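Local coordinates for DUF6836 domain-containing protein (Clostridium leptum, PDB 4PW1) that is of unknown function but folds as a nine-stranded antiparallel beta sheet surrounded by alpha-helices, at residues N172-R180 with L236-F245. Numbering follows the deposited sequence.
Sequences NAFYMFFMR and LIYSPIEERF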
loop_
_atom_site.group_PDB
_atom_site.type_symbol
_atom_site.label_atom_id
_atom_site.label_comp_id
_atom_site.label_asym_id
_atom_site.label_seq_id
_atom_site.Cartn_x
_atom_site.Cartn_y
_atom_site.Cartn_z
ATOM N N ASN B 172 19.796 -20.891 -0.510
ATOM C CA ASN B 172 18.434 -20.725 -1.065
ATOM C C ASN B 172 17.535 -19.970 -0.069
ATOM O O ASN B 172 17.307 -20.423 1.055
ATOM C CB ASN B 172 17.847 -22.100 -1.418
ATOM C CG ASN B 172 16.486 -22.014 -2.085
ATOM O OD1 ASN B 172 15.515 -21.565 -1.475
ATOM N ND2 ASN B 172 16.409 -22.432 -3.342
ATOM N N ALA B 173 17.032 -18.791 -0.455
ATOM C CA ALA B 173 16.294 -17.961 0.496
ATOM C C ALA B 173 15.030 -18.667 1.044
ATOM O O ALA B 173 14.631 -18.453 2.218
ATOM C CB ALA B 173 15.919 -16.620 -0.142
ATOM N N PHE B 174 14.394 -19.488 0.206
ATOM C CA PHE B 174 13.150 -20.155 0.582
ATOM C C PHE B 174 13.480 -21.245 1.575
ATOM O O PHE B 174 12.881 -21.278 2.629
ATOM C CB PHE B 174 12.376 -20.672 -0.643
ATOM C CG PHE B 174 11.873 -19.574 -1.527
ATOM C CD1 PHE B 174 10.691 -18.929 -1.235
ATOM C CD2 PHE B 174 12.626 -19.129 -2.610
ATOM C CE1 PHE B 174 10.229 -17.899 -2.014
ATOM C CE2 PHE B 174 12.174 -18.077 -3.392
ATOM C CZ PHE B 174 10.971 -17.445 -3.090
ATOM N N TYR B 175 14.476 -22.080 1.261
ATOM C CA TYR B 175 14.899 -23.125 2.191
ATOM C C TYR B 175 15.300 -22.546 3.547
ATOM O O TYR B 175 14.938 -23.100 4.592
ATOM C CB TYR B 175 16.053 -23.953 1.630
ATOM C CG TYR B 175 15.752 -24.792 0.420
ATOM C CD1 TYR B 175 14.443 -25.217 0.119
ATOM C CD2 TYR B 175 16.784 -25.238 -0.402
ATOM C CE1 TYR B 175 14.190 -26.031 -0.982
ATOM C CE2 TYR B 175 16.546 -26.055 -1.507
ATOM C CZ TYR B 175 15.248 -26.458 -1.798
ATOM O OH TYR B 175 14.996 -27.245 -2.912
HETATM N N MSE B 176 16.046 -21.435 3.546
HETATM C CA MSE B 176 16.537 -20.873 4.794
HETATM C C MSE B 176 15.391 -20.357 5.621
HETATM O O MSE B 176 15.340 -20.558 6.865
HETATM C CB MSE B 176 17.495 -19.706 4.589
HETATM C CG MSE B 176 18.800 -20.211 3.999
HETATM SE SE MSE B 176 20.079 -18.698 3.832
HETATM C CE MSE B 176 19.163 -17.233 2.827
ATOM N N PHE B 177 14.467 -19.674 4.958
ATOM C CA PHE B 177 13.331 -19.103 5.682
ATOM C C PHE B 177 12.424 -20.213 6.237
ATOM O O PHE B 177 12.037 -20.177 7.387
ATOM C CB PHE B 177 12.537 -18.176 4.788
ATOM C CG PHE B 177 11.308 -17.612 5.455
ATOM C CD1 PHE B 177 11.421 -16.659 6.453
ATOM C CD2 PHE B 177 10.056 -18.079 5.110
ATOM C CE1 PHE B 177 10.288 -16.169 7.085
ATOM C CE2 PHE B 177 8.921 -17.592 5.715
ATOM C CZ PHE B 177 9.046 -16.627 6.703
ATOM N N PHE B 178 12.100 -21.217 5.440
ATOM C CA PHE B 178 11.259 -22.323 5.955
ATOM C C PHE B 178 11.909 -23.080 7.099
ATOM O O PHE B 178 11.232 -23.480 8.062
ATOM C CB PHE B 178 10.865 -23.283 4.827
ATOM C CG PHE B 178 9.987 -22.649 3.794
ATOM C CD1 PHE B 178 9.032 -21.747 4.153
ATOM C CD2 PHE B 178 10.147 -22.932 2.459
ATOM C CE1 PHE B 178 8.243 -21.124 3.197
ATOM C CE2 PHE B 178 9.331 -22.338 1.511
ATOM C CZ PHE B 178 8.381 -21.451 1.883
HETATM N N MSE B 179 13.212 -23.266 7.014
HETATM C CA MSE B 179 13.947 -23.994 8.071
HETATM C C MSE B 179 13.901 -23.186 9.347
HETATM O O MSE B 179 13.702 -23.739 10.419
HETATM C CB MSE B 179 15.417 -24.189 7.715
HETATM C CG MSE B 179 15.631 -25.361 6.756
HETATM SE SE MSE B 179 17.461 -25.314 5.976
HETATM C CE MSE B 179 18.364 -24.749 7.658
ATOM N N ARG B 180 14.071 -21.865 9.249
ATOM C CA ARG B 180 13.939 -21.020 10.455
ATOM C C ARG B 180 12.538 -21.091 11.059
ATOM O O ARG B 180 12.376 -21.242 12.296
ATOM C CB ARG B 180 14.335 -19.570 10.186
ATOM C CG ARG B 180 15.826 -19.393 9.973
ATOM C CD ARG B 180 16.112 -17.971 9.528
ATOM N NE ARG B 180 17.537 -17.701 9.364
ATOM C CZ ARG B 180 18.382 -17.405 10.344
ATOM N NH1 ARG B 180 17.991 -17.344 11.612
ATOM N NH2 ARG B 180 19.655 -17.190 10.050
ATOM N N LEU B 236 6.427 -12.273 1.391
ATOM C CA LEU B 236 7.734 -12.503 1.973
ATOM C C LEU B 236 8.588 -11.278 1.695
ATOM O O LEU B 236 8.655 -10.833 0.579
ATOM C CB LEU B 236 8.368 -13.746 1.363
ATOM C CG LEU B 236 7.696 -15.050 1.748
ATOM C CD1 LEU B 236 8.281 -16.212 0.948
ATOM C CD2 LEU B 236 7.892 -15.305 3.237
ATOM N N ILE B 237 9.232 -10.742 2.728
ATOM C CA ILE B 237 9.999 -9.517 2.634
ATOM C C ILE B 237 11.468 -9.841 2.505
ATOM O O ILE B 237 12.094 -10.340 3.464
ATOM C CB ILE B 237 9.800 -8.644 3.901
ATOM C CG1 ILE B 237 8.315 -8.371 4.105
ATOM C CG2 ILE B 237 10.608 -7.359 3.818
ATOM C CD1 ILE B 237 8.029 -7.725 5.438
ATOM N N TYR B 238 11.995 -9.608 1.309
ATOM C CA TYR B 238 13.363 -9.967 0.968
ATOM C C TYR B 238 14.275 -8.758 1.006
ATOM O O TYR B 238 13.953 -7.720 0.403
ATOM C CB TYR B 238 13.396 -10.601 -0.409
ATOM C CG TYR B 238 14.733 -11.171 -0.833
ATOM C CD1 TYR B 238 15.164 -12.415 -0.358
ATOM C CD2 TYR B 238 15.531 -10.520 -1.771
ATOM C CE1 TYR B 238 16.344 -12.971 -0.787
ATOM C CE2 TYR B 238 16.729 -11.079 -2.200
ATOM C CZ TYR B 238 17.129 -12.301 -1.695
ATOM O OH TYR B 238 18.296 -12.883 -2.121
ATOM N N SER B 239 15.400 -8.907 1.703
ATOM C CA SER B 239 16.465 -7.924 1.678
ATOM C C SER B 239 17.499 -8.268 0.579
ATOM O O SER B 239 18.140 -9.328 0.632
ATOM C CB SER B 239 17.175 -7.872 3.007
ATOM O OG SER B 239 18.387 -7.176 2.858
ATOM N N PRO B 240 17.654 -7.390 -0.427
ATOM C CA PRO B 240 18.678 -7.606 -1.441
ATOM C C PRO B 240 20.090 -7.422 -0.859
ATOM O O PRO B 240 21.012 -8.006 -1.349
ATOM C CB PRO B 240 18.363 -6.536 -2.508
ATOM C CG PRO B 240 17.709 -5.446 -1.726
ATOM C CD PRO B 240 16.868 -6.185 -0.711
ATOM N N ILE B 241 20.239 -6.675 0.226
ATOM C CA ILE B 241 21.539 -6.520 0.848
ATOM C C ILE B 241 21.932 -7.826 1.585
ATOM O O ILE B 241 23.029 -8.351 1.368
ATOM C CB ILE B 241 21.530 -5.341 1.830
ATOM C CG1 ILE B 241 21.067 -4.045 1.119
ATOM C CG2 ILE B 241 22.894 -5.181 2.459
ATOM C CD1 ILE B 241 21.839 -3.717 -0.141
ATOM N N GLU B 242 21.038 -8.344 2.429
ATOM C CA GLU B 242 21.304 -9.581 3.174
ATOM C C GLU B 242 21.103 -10.838 2.372
ATOM O O GLU B 242 21.510 -11.902 2.803
ATOM C CB GLU B 242 20.467 -9.663 4.447
ATOM C CG GLU B 242 20.630 -8.429 5.333
ATOM C CD GLU B 242 20.068 -8.602 6.757
ATOM O OE1 GLU B 242 19.677 -9.736 7.136
ATOM O OE2 GLU B 242 19.965 -7.592 7.480
ATOM N N GLU B 243 20.459 -10.731 1.218
ATOM C CA GLU B 243 20.115 -11.895 0.404
ATOM C C GLU B 243 19.335 -12.958 1.199
ATOM O O GLU B 243 19.596 -14.151 1.113
ATOM C CB GLU B 243 21.362 -12.476 -0.246
ATOM C CG GLU B 243 22.054 -11.455 -1.151
ATOM C CD GLU B 243 23.000 -12.124 -2.138
ATOM O OE1 GLU B 243 24.099 -12.510 -1.720
ATOM O OE2 GLU B 243 22.604 -12.324 -3.305
ATOM N N ARG B 244 18.340 -12.501 1.942
ATOM C CA ARG B 244 17.458 -13.414 2.620
ATOM C C ARG B 244 16.143 -12.743 2.959
ATOM O O ARG B 244 16.017 -11.506 2.884
ATOM C CB ARG B 244 18.111 -13.915 3.904
ATOM C CG ARG B 244 18.453 -12.829 4.885
ATOM C CD ARG B 244 18.298 -13.400 6.278
ATOM N NE ARG B 244 18.562 -12.410 7.282
ATOM C CZ ARG B 244 18.130 -12.465 8.546
ATOM N NH1 ARG B 244 17.411 -13.498 8.986
ATOM N NH2 ARG B 244 18.412 -11.456 9.372
ATOM N N PHE B 245 15.168 -13.563 3.305
ATOM C CA PHE B 245 13.914 -13.073 3.812
ATOM C C PHE B 245 14.052 -12.553 5.239
ATOM O O PHE B 245 14.610 -13.223 6.113
ATOM C CB PHE B 245 12.843 -14.141 3.682
ATOM C CG PHE B 245 12.472 -14.452 2.259
ATOM C CD1 PHE B 245 11.909 -13.470 1.445
ATOM C CD2 PHE B 245 12.634 -15.724 1.740
ATOM C CE1 PHE B 245 11.548 -13.770 0.138
ATOM C CE2 PHE B 245 12.288 -16.020 0.446
ATOM C CZ PHE B 245 11.757 -15.044 -0.382
HETATM O O HOH W 1 15.727 -16.307 3.581
#
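With CG anti to the carbonyl carbon in Phe-174 and Phe-245 (chi1 -68° in the latter), but anti to the backbone N in Phe-177 (chi1 177°), the three rings gather into an aromatic cluster between the first turns of helix 173-190 and the hairpin of strands 233-239 and 244-251, neighbours in the antiparallel sheet. Phe-245 drives an edge into the face of Phe-174, an edge-to-face pair with planes at 65° and Phe-245 CZ 3.6 Å from Phe-174 CE1. The same ring turns an edge toward Phe-177 in a more offset pairing. Its two faces carry Leu-236 CD1 and Tyr-238 CD1, so hairpin side chains hold it on either side. The other leucine methyl, Leu-236 CD2, lies 3.5 Å from Phe-177 CE2, and Ala-173 CB touches both Tyr-238 CE1 and Phe-245 CE2. Val-208 of helix 198-210 and Leu-132 of helix 122-141 extend this apolar core. Asn-172 is the N-cap, its OD1 accepting from Tyr-175 N. Beyond the rings, the selenomethionine Met-176 lays CE against Arg-244 CB. Glu-243 and Arg-244 both face Ser-239 as a G1 beta bulge, and Arg-244 forms a salt bridge with Glu-242, NE and NH2 both donating to OE1. Arg-244 NH2 also reaches Gly-58 O, and Arg-180 NH1 donates to Ile-56 O. One water joins the two backbones, donating to Ala-173 O and accepting from Phe-245 N, each at 2.8 Å.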